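Local coordinates for 1,3,6,8-tetrahydroxynaphthalene synthase (Streptomyces coelicolor, PDB 1U0M), which catalyses the iterative condensation of five malonyl-CoA units and the cyclisation of the resulting pentaketide to 1,3,6,8-tetrahydroxynaphthalene, a step in melanin biosynthesis, at residues S16-E21 with I92-D97; S86-V91 with D198-A203; P224-W229 with P343-E348. All blocks are in the same frame, centred on the assembly; numbering follows the deposited sequence.

Contact 1: S16-E21 with I92-D97; sequences SVSVPE and IQRALD
Arg94 NH2 grips the backbone of Val17 twice, once directly and once through water. It donates to Val17 O at 2.9 Å and to water 1 at 2.7 Å, and the same water accepts from Val17 N at 3.1 Å. The contact belongs to the thiolase fold and lies where helix 73-99 packs on the large mixed sheet. Strand 16-18 and helix 92-97 run nearly antiparallel, at 158°, with their axes 7.6 Å apart. Ser16 and Ser18 bond through their backbones to strand 198-206, whereas the intervening Val17 gives its N-H to the water and its O to the arginine. The direct bond is bent, with an N-H...O angle of 130°. The carbonyl oxygen lies at the edge of the guanidinium, in its plane, but the donor stands well above the carbonyl plane rather than on a lone pair. Arginine suits the place because it is long enough to run from the helix over Ser16 to the next strand residue. Bends at chi2 and chi3 (42°) bring its end down onto the strand. Serine suits position 16 by being small and pointing at the helix; its OG, anti to the backbone N, comes within 3.0 Å of Arg94 NE, obliquely to the guanidinium. Beside it, Ala95 has no more than a methyl group, letting CB of Ser16 come within 4.0 Å of Ala95 CB. At the other end of the guanidinium, Ser18 CB meets the edge near its plane, 4.0 Å from Arg94 NH1.

Contact 2: S86-V91 with D198-A203; sequences SRVPAV and DGIAAA
Ile200 and Val91 carry this buried contact, which has no hydrogen bonds and rests on apolar side-chain atoms, the two side chains crossing obliquely between strand and helix. Ile200 has CG1 anti to its carbonyl carbon (chi1 -58°) and continues extended to CD1. The chain therefore reaches along the helix, and CD1 ends 3.6 Å from Arg87 CB and 4.4 Å from Val88 CG2. The other branch, CG2, stays nearer the strand and meets Val91 CG2 at 4.2 Å. Val91 divides its two methyls between two strand residues: with CG1 opposite the backbone N (chi1 -177°), that methyl drops onto Ala202 CB at 3.7 Å while CG2 is left for Ile200. Branched residues fit here because each arm finds a different neighbour, and alanine at 202 leaves room for the helix to settle close to the strand. Arg87 lends only the base of its side chain; the chain then runs extended from CG to NE, carrying its charge off to a salt bridge with Glu83. The axes lie 8.3 Å apart at 34°. On the reverse face of the strand, Ala201 packs against Ala315 and Leu318 of helix 315-326. A sheet filled in this way between helices on both faces is one alpha-beta-alpha portion of the five-layered alpha-beta-alpha-beta-alpha thiolase fold.

Contact 3: P224-W229 with P343-E348; sequences PKTEDW and PGITAE
The GFGPG signature of chalcone synthase-like enzymes ends at Gly344, and this contact joins its end to the loop 224-229. A cis peptide links Gly344 to Ile345, whose side chain lies about 9 Å from that of Cys146, the probable catalytic cysteine. Ile345 N donates to Thr226 OG1 at 2.9 Å, almost perfectly straight at 178°. The hydroxyl also bonds to Ile223 O, so it bridges two backbones; it does so from the crowded position between its own backbone N and carbonyl carbon (chi1 49°). Thr226 and Ile345 cross at about a right angle, and Ile345 CD1 rests 3.7 Å from Thr226 CB and 3.9 Å from Trp229 CB. Threonine thus supplies both a hydroxyl for Ile345 N and a CB for the isoleucine to rest on. A valine at the Thr226 position, lacking the hydroxyl, would probably leave Ile345 N without its acceptor and Ile223 O without this donor. Glycine is required at 344, because at its backbone angles a CB would jam against Pro343 O. Gly344 O receives a CA-H...O contact from Glu227 CA at 3.0 Å and a hydrogen bond from water 3 at 2.7 Å, a water that also accepts from Thr226 N. Water 2 accepts from Gly344 N at 2.7 Å. Lys225 reaches across the dimer interface to Glu129 of the second subunit. Beyond the turn, the chain enters strand 346-355, where Thr346 packs on Ser220 and Leu222 of neighbouring strand 212-222, and Glu348 touches helix 148-162.

Contacts 1 and 2 are two parts of one interface, with centres 5 Å apart. Both use helix 73-99, and their strands, 11-18 and 198-206, are neighbours in the sheet, joined by a probable hydrogen bond from Ser16 N to Ala202 O at 2.8 Å. A salt bridge of 3.1 Å between Glu21 OE2 and Arg87 NH2 ties them again. Contact 3 lies across the chain's centre, its own centre about 30 Å from that of contact 1 and 27 Å from that of contact 2, yet it reaches the same sheet through strand 346-355. Contact 3 alone approaches the probable active-site cysteine, Cys146; the other two are packing within the N-terminal family region.

Contact 1: S16-E21 with I92-D97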
# COMPACT_ATOMS: atom_id res chain seq x y z
N SER A 16 -14.49 -10.32 12.16
CA SER A 16 -14.29 -11.75 12.34
C SER A 16 -12.77 -11.95 12.52
O SER A 16 -11.97 -11.36 11.80
CB SER A 16 -14.80 -12.48 11.09
OG SER A 16 -15.07 -13.84 11.36
N VAL A 17 -12.38 -12.77 13.50
CA VAL A 17 -10.96 -13.01 13.75
C VAL A 17 -10.63 -14.49 13.96
O VAL A 17 -11.39 -15.23 14.59
CB VAL A 17 -10.45 -12.21 14.98
CG1 VAL A 17 -8.95 -12.35 15.10
CG2 VAL A 17 -10.84 -10.75 14.86
N SER A 18 -9.48 -14.90 13.44
CA SER A 18 -9.01 -16.28 13.55
C SER A 18 -7.48 -16.32 13.68
O SER A 18 -6.78 -15.57 13.01
CB SER A 18 -9.47 -17.05 12.30
OG SER A 18 -8.89 -18.33 12.25
N VAL A 19 -6.95 -17.16 14.57
CA VAL A 19 -5.50 -17.26 14.76
C VAL A 19 -5.05 -18.70 14.54
O VAL A 19 -5.84 -19.62 14.69
CB VAL A 19 -5.05 -16.81 16.19
CG1 VAL A 19 -5.35 -15.32 16.40
CG2 VAL A 19 -5.74 -17.64 17.24
N PRO A 20 -3.78 -18.92 14.16
CA PRO A 20 -3.25 -20.27 13.91
C PRO A 20 -3.25 -21.18 15.13
O PRO A 20 -3.28 -20.71 16.26
CB PRO A 20 -1.85 -20.00 13.36
CG PRO A 20 -1.47 -18.72 14.06
CD PRO A 20 -2.74 -17.90 13.95
N GLU A 21 -3.19 -22.48 14.88
CA GLU A 21 -3.27 -23.47 15.95
C GLU A 21 -2.05 -23.71 16.83
O GLU A 21 -2.17 -24.31 17.89
CB GLU A 21 -3.75 -24.80 15.38
CG GLU A 21 -2.92 -25.39 14.25
CD GLU A 21 -2.89 -24.51 13.00
OE1 GLU A 21 -3.92 -23.89 12.67
OE2 GLU A 21 -1.83 -24.45 12.35
N ILE A 92 -12.95 -14.01 5.97
CA ILE A 92 -13.69 -13.03 5.19
C ILE A 92 -15.16 -13.43 5.19
O ILE A 92 -16.04 -12.60 5.40
CB ILE A 92 -13.16 -12.96 3.73
CG1 ILE A 92 -11.84 -12.18 3.70
CG2 ILE A 92 -14.19 -12.31 2.83
CD1 ILE A 92 -11.18 -12.14 2.34
N GLN A 93 -15.41 -14.72 4.98
CA GLN A 93 -16.76 -15.25 4.96
C GLN A 93 -17.56 -14.79 6.18
O GLN A 93 -18.51 -14.01 6.06
CB GLN A 93 -16.72 -16.77 4.94
CG GLN A 93 -18.08 -17.39 4.79
CD GLN A 93 -18.69 -17.08 3.44
OE1 GLN A 93 -18.27 -17.62 2.42
NE2 GLN A 93 -19.68 -16.18 3.42
N ARG A 94 -17.17 -15.29 7.34
CA ARG A 94 -17.83 -14.96 8.59
C ARG A 94 -18.02 -13.46 8.78
O ARG A 94 -18.88 -13.04 9.56
CB ARG A 94 -17.02 -15.52 9.76
CG ARG A 94 -17.09 -17.03 9.86
CD ARG A 94 -15.76 -17.60 10.29
NE ARG A 94 -15.17 -16.80 11.35
CZ ARG A 94 -13.95 -17.00 11.83
NH1 ARG A 94 -13.20 -17.98 11.33
NH2 ARG A 94 -13.48 -16.22 12.79
N ALA A 95 -17.23 -12.66 8.08
CA ALA A 95 -17.34 -11.21 8.18
C ALA A 95 -18.46 -10.70 7.27
O ALA A 95 -19.03 -9.64 7.52
CB ALA A 95 -16.02 -10.56 7.79
N LEU A 96 -18.75 -11.45 6.21
CA LEU A 96 -19.81 -11.09 5.28
C LEU A 96 -21.12 -11.51 5.93
O LEU A 96 -22.09 -10.74 5.99
CB LEU A 96 -19.63 -11.82 3.95
CG LEU A 96 -18.43 -11.39 3.11
CD1 LEU A 96 -18.31 -12.27 1.88
CD2 LEU A 96 -18.58 -9.94 2.72
N ASP A 97 -21.14 -12.74 6.43
CA ASP A 97 -22.31 -13.28 7.09
C ASP A 97 -22.80 -12.35 8.19
O ASP A 97 -24.00 -12.12 8.33
CB ASP A 97 -21.99 -14.67 7.66
CG ASP A 97 -21.63 -15.68 6.58
OD1 ASP A 97 -21.76 -15.34 5.38
OD2 ASP A 97 -21.21 -16.81 6.92
O HOH W 1 -14.70 -14.55 14.53

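Contact 2: S86-V91 with D198-A203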
# COMPACT_ATOMS: atom_id res chain seq x y z
N SER A 86 -4.75 -20.33 2.40
CA SER A 86 -5.53 -21.35 3.10
C SER A 86 -6.25 -20.86 4.36
O SER A 86 -7.06 -21.60 4.92
CB SER A 86 -4.64 -22.55 3.46
OG SER A 86 -3.47 -22.14 4.15
N ARG A 87 -6.00 -19.63 4.79
CA ARG A 87 -6.66 -19.14 6.00
C ARG A 87 -7.56 -17.92 5.84
O ARG A 87 -8.63 -17.84 6.45
CB ARG A 87 -5.61 -18.83 7.09
CG ARG A 87 -4.76 -20.01 7.53
CD ARG A 87 -3.77 -19.56 8.58
NE ARG A 87 -2.78 -20.58 8.93
CZ ARG A 87 -2.97 -21.52 9.84
NH1 ARG A 87 -4.12 -21.57 10.51
NH2 ARG A 87 -2.01 -22.39 10.10
N VAL A 88 -7.15 -16.96 5.02
CA VAL A 88 -7.93 -15.74 4.85
C VAL A 88 -9.41 -15.94 4.46
O VAL A 88 -10.29 -15.39 5.10
CB VAL A 88 -7.23 -14.79 3.84
CG1 VAL A 88 -8.05 -13.53 3.66
CG2 VAL A 88 -5.85 -14.43 4.36
N PRO A 89 -9.68 -16.73 3.41
CA PRO A 89 -11.04 -17.01 2.93
C PRO A 89 -12.13 -17.21 4.01
O PRO A 89 -13.14 -16.50 4.04
CB PRO A 89 -10.85 -18.24 2.07
CG PRO A 89 -9.53 -17.96 1.43
CD PRO A 89 -8.69 -17.48 2.61
N ALA A 90 -11.92 -18.19 4.88
CA ALA A 90 -12.88 -18.47 5.94
C ALA A 90 -13.23 -17.23 6.74
O ALA A 90 -14.41 -16.93 6.96
CB ALA A 90 -12.33 -19.52 6.87
N VAL A 91 -12.22 -16.49 7.17
CA VAL A 91 -12.45 -15.30 7.97
C VAL A 91 -13.27 -14.25 7.24
O VAL A 91 -14.17 -13.65 7.82
CB VAL A 91 -11.13 -14.68 8.45
CG1 VAL A 91 -11.41 -13.48 9.34
CG2 VAL A 91 -10.32 -15.73 9.21
N ASP A 198 0.70 -14.09 15.39
CA ASP A 198 0.05 -14.17 14.09
C ASP A 198 -1.48 -14.14 14.25
O ASP A 198 -2.04 -14.79 15.13
CB ASP A 198 0.47 -15.43 13.34
CG ASP A 198 1.98 -15.57 13.17
OD1 ASP A 198 2.73 -14.57 13.28
OD2 ASP A 198 2.41 -16.69 12.92
N GLY A 199 -2.16 -13.39 13.38
CA GLY A 199 -3.61 -13.29 13.45
C GLY A 199 -4.19 -12.72 12.17
O GLY A 199 -3.52 -12.00 11.44
N ILE A 200 -5.46 -13.04 11.91
CA ILE A 200 -6.15 -12.56 10.71
C ILE A 200 -7.51 -11.96 11.07
O ILE A 200 -8.31 -12.57 11.77
CB ILE A 200 -6.36 -13.71 9.71
CG1 ILE A 200 -5.01 -14.31 9.32
CG2 ILE A 200 -7.09 -13.18 8.46
CD1 ILE A 200 -5.11 -15.57 8.51
N ALA A 201 -7.78 -10.76 10.57
CA ALA A 201 -9.05 -10.10 10.84
C ALA A 201 -9.68 -9.59 9.55
O ALA A 201 -8.97 -9.15 8.64
CB ALA A 201 -8.84 -8.95 11.81
N ALA A 202 -11.01 -9.64 9.51
CA ALA A 202 -11.79 -9.19 8.35
C ALA A 202 -13.08 -8.58 8.87
O ALA A 202 -13.82 -9.21 9.63
CB ALA A 202 -12.10 -10.37 7.43
N ALA A 203 -13.36 -7.35 8.46
CA ALA A 203 -14.56 -6.67 8.91
C ALA A 203 -15.17 -5.88 7.77
O ALA A 203 -14.46 -5.31 6.94
CB ALA A 203 -14.23 -5.74 10.06

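Contact 3: P224-W229 with P343-E348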
# COMPACT_ATOMS: atom_id res chain seq x y z
N PRO A 224 5.90 14.41 14.81
CA PRO A 224 7.11 14.97 14.20
C PRO A 224 8.40 14.27 14.61
O PRO A 224 8.58 13.87 15.76
CB PRO A 224 7.08 16.42 14.65
CG PRO A 224 5.60 16.71 14.68
CD PRO A 224 5.05 15.48 15.36
N LYS A 225 9.30 14.15 13.63
CA LYS A 225 10.60 13.51 13.82
C LYS A 225 10.63 12.21 14.61
O LYS A 225 11.31 12.10 15.62
CB LYS A 225 11.60 14.51 14.41
CG LYS A 225 12.28 15.37 13.35
CD LYS A 225 12.94 14.47 12.29
CE LYS A 225 13.42 15.26 11.08
NZ LYS A 225 13.76 14.36 9.92
N THR A 226 9.89 11.22 14.13
CA THR A 226 9.84 9.90 14.76
C THR A 226 9.77 8.85 13.64
O THR A 226 9.40 7.70 13.87
CB THR A 226 8.62 9.76 15.69
OG1 THR A 226 7.44 10.19 15.00
CG2 THR A 226 8.80 10.62 16.94
N GLU A 227 10.13 9.28 12.43
CA GLU A 227 10.10 8.43 11.24
C GLU A 227 10.77 7.08 11.42
O GLU A 227 10.21 6.05 11.04
CB GLU A 227 10.74 9.14 10.04
CG GLU A 227 10.09 10.46 9.70
CD GLU A 227 10.80 11.65 10.33
OE1 GLU A 227 11.39 11.50 11.44
OE2 GLU A 227 10.75 12.74 9.73
N ASP A 228 11.96 7.08 12.02
CA ASP A 228 12.71 5.86 12.25
C ASP A 228 12.47 5.21 13.60
O ASP A 228 13.20 4.29 13.99
CB ASP A 228 14.23 6.11 12.09
CG ASP A 228 14.79 7.04 13.16
OD1 ASP A 228 14.65 6.75 14.37
OD2 ASP A 228 15.39 8.07 12.78
N TRP A 229 11.44 5.65 14.32
CA TRP A 229 11.17 5.08 15.64
C TRP A 229 10.48 3.71 15.63
O TRP A 229 10.72 2.91 16.52
CB TRP A 229 10.40 6.10 16.46
CG TRP A 229 11.31 7.21 16.92
CD1 TRP A 229 12.50 7.58 16.34
CD2 TRP A 229 11.16 8.04 18.08
NE1 TRP A 229 13.09 8.58 17.07
CE2 TRP A 229 12.29 8.89 18.14
CE3 TRP A 229 10.17 8.14 19.07
CZ2 TRP A 229 12.46 9.83 19.16
CZ3 TRP A 229 10.35 9.08 20.08
CH2 TRP A 229 11.48 9.91 20.11
N PRO A 343 4.19 2.76 12.37
CA PRO A 343 5.19 3.47 11.56
C PRO A 343 4.82 4.92 11.21
O PRO A 343 3.75 5.18 10.68
CB PRO A 343 5.29 2.58 10.32
CG PRO A 343 5.16 1.22 10.91
CD PRO A 343 4.01 1.38 11.88
N GLY A 344 5.73 5.85 11.50
CA GLY A 344 5.46 7.25 11.20
C GLY A 344 6.26 8.23 12.06
O GLY A 344 7.12 8.94 11.54
N ILE A 345 5.97 8.30 13.36
CA ILE A 345 4.94 7.50 14.00
C ILE A 345 3.56 8.00 13.59
O ILE A 345 3.27 9.19 13.70
CB ILE A 345 5.09 7.57 15.54
CG1 ILE A 345 6.44 6.95 15.95
CG2 ILE A 345 3.93 6.89 16.22
CD1 ILE A 345 6.76 7.02 17.42
N THR A 346 2.72 7.09 13.10
CA THR A 346 1.38 7.44 12.65
C THR A 346 0.29 6.99 13.60
O THR A 346 0.43 6.00 14.32
CB THR A 346 1.08 6.84 11.28
OG1 THR A 346 2.05 7.31 10.34
CG2 THR A 346 -0.31 7.24 10.82
N ALA A 347 -0.81 7.74 13.58
CA ALA A 347 -1.96 7.46 14.42
C ALA A 347 -3.23 7.62 13.60
O ALA A 347 -3.56 8.72 13.15
CB ALA A 347 -1.98 8.42 15.61
N GLU A 348 -3.93 6.51 13.37
CA GLU A 348 -5.18 6.57 12.63
C GLU A 348 -6.30 6.51 13.66
O GLU A 348 -6.64 5.45 14.17
CB GLU A 348 -5.28 5.41 11.64
CG GLU A 348 -4.30 5.48 10.47
CD GLU A 348 -4.56 6.66 9.54
OE1 GLU A 348 -4.46 7.81 10.00
OE2 GLU A 348 -4.86 6.44 8.35
O HOH W 2 8.08 5.58 12.84
O HOH W 3 8.16 11.33 12.25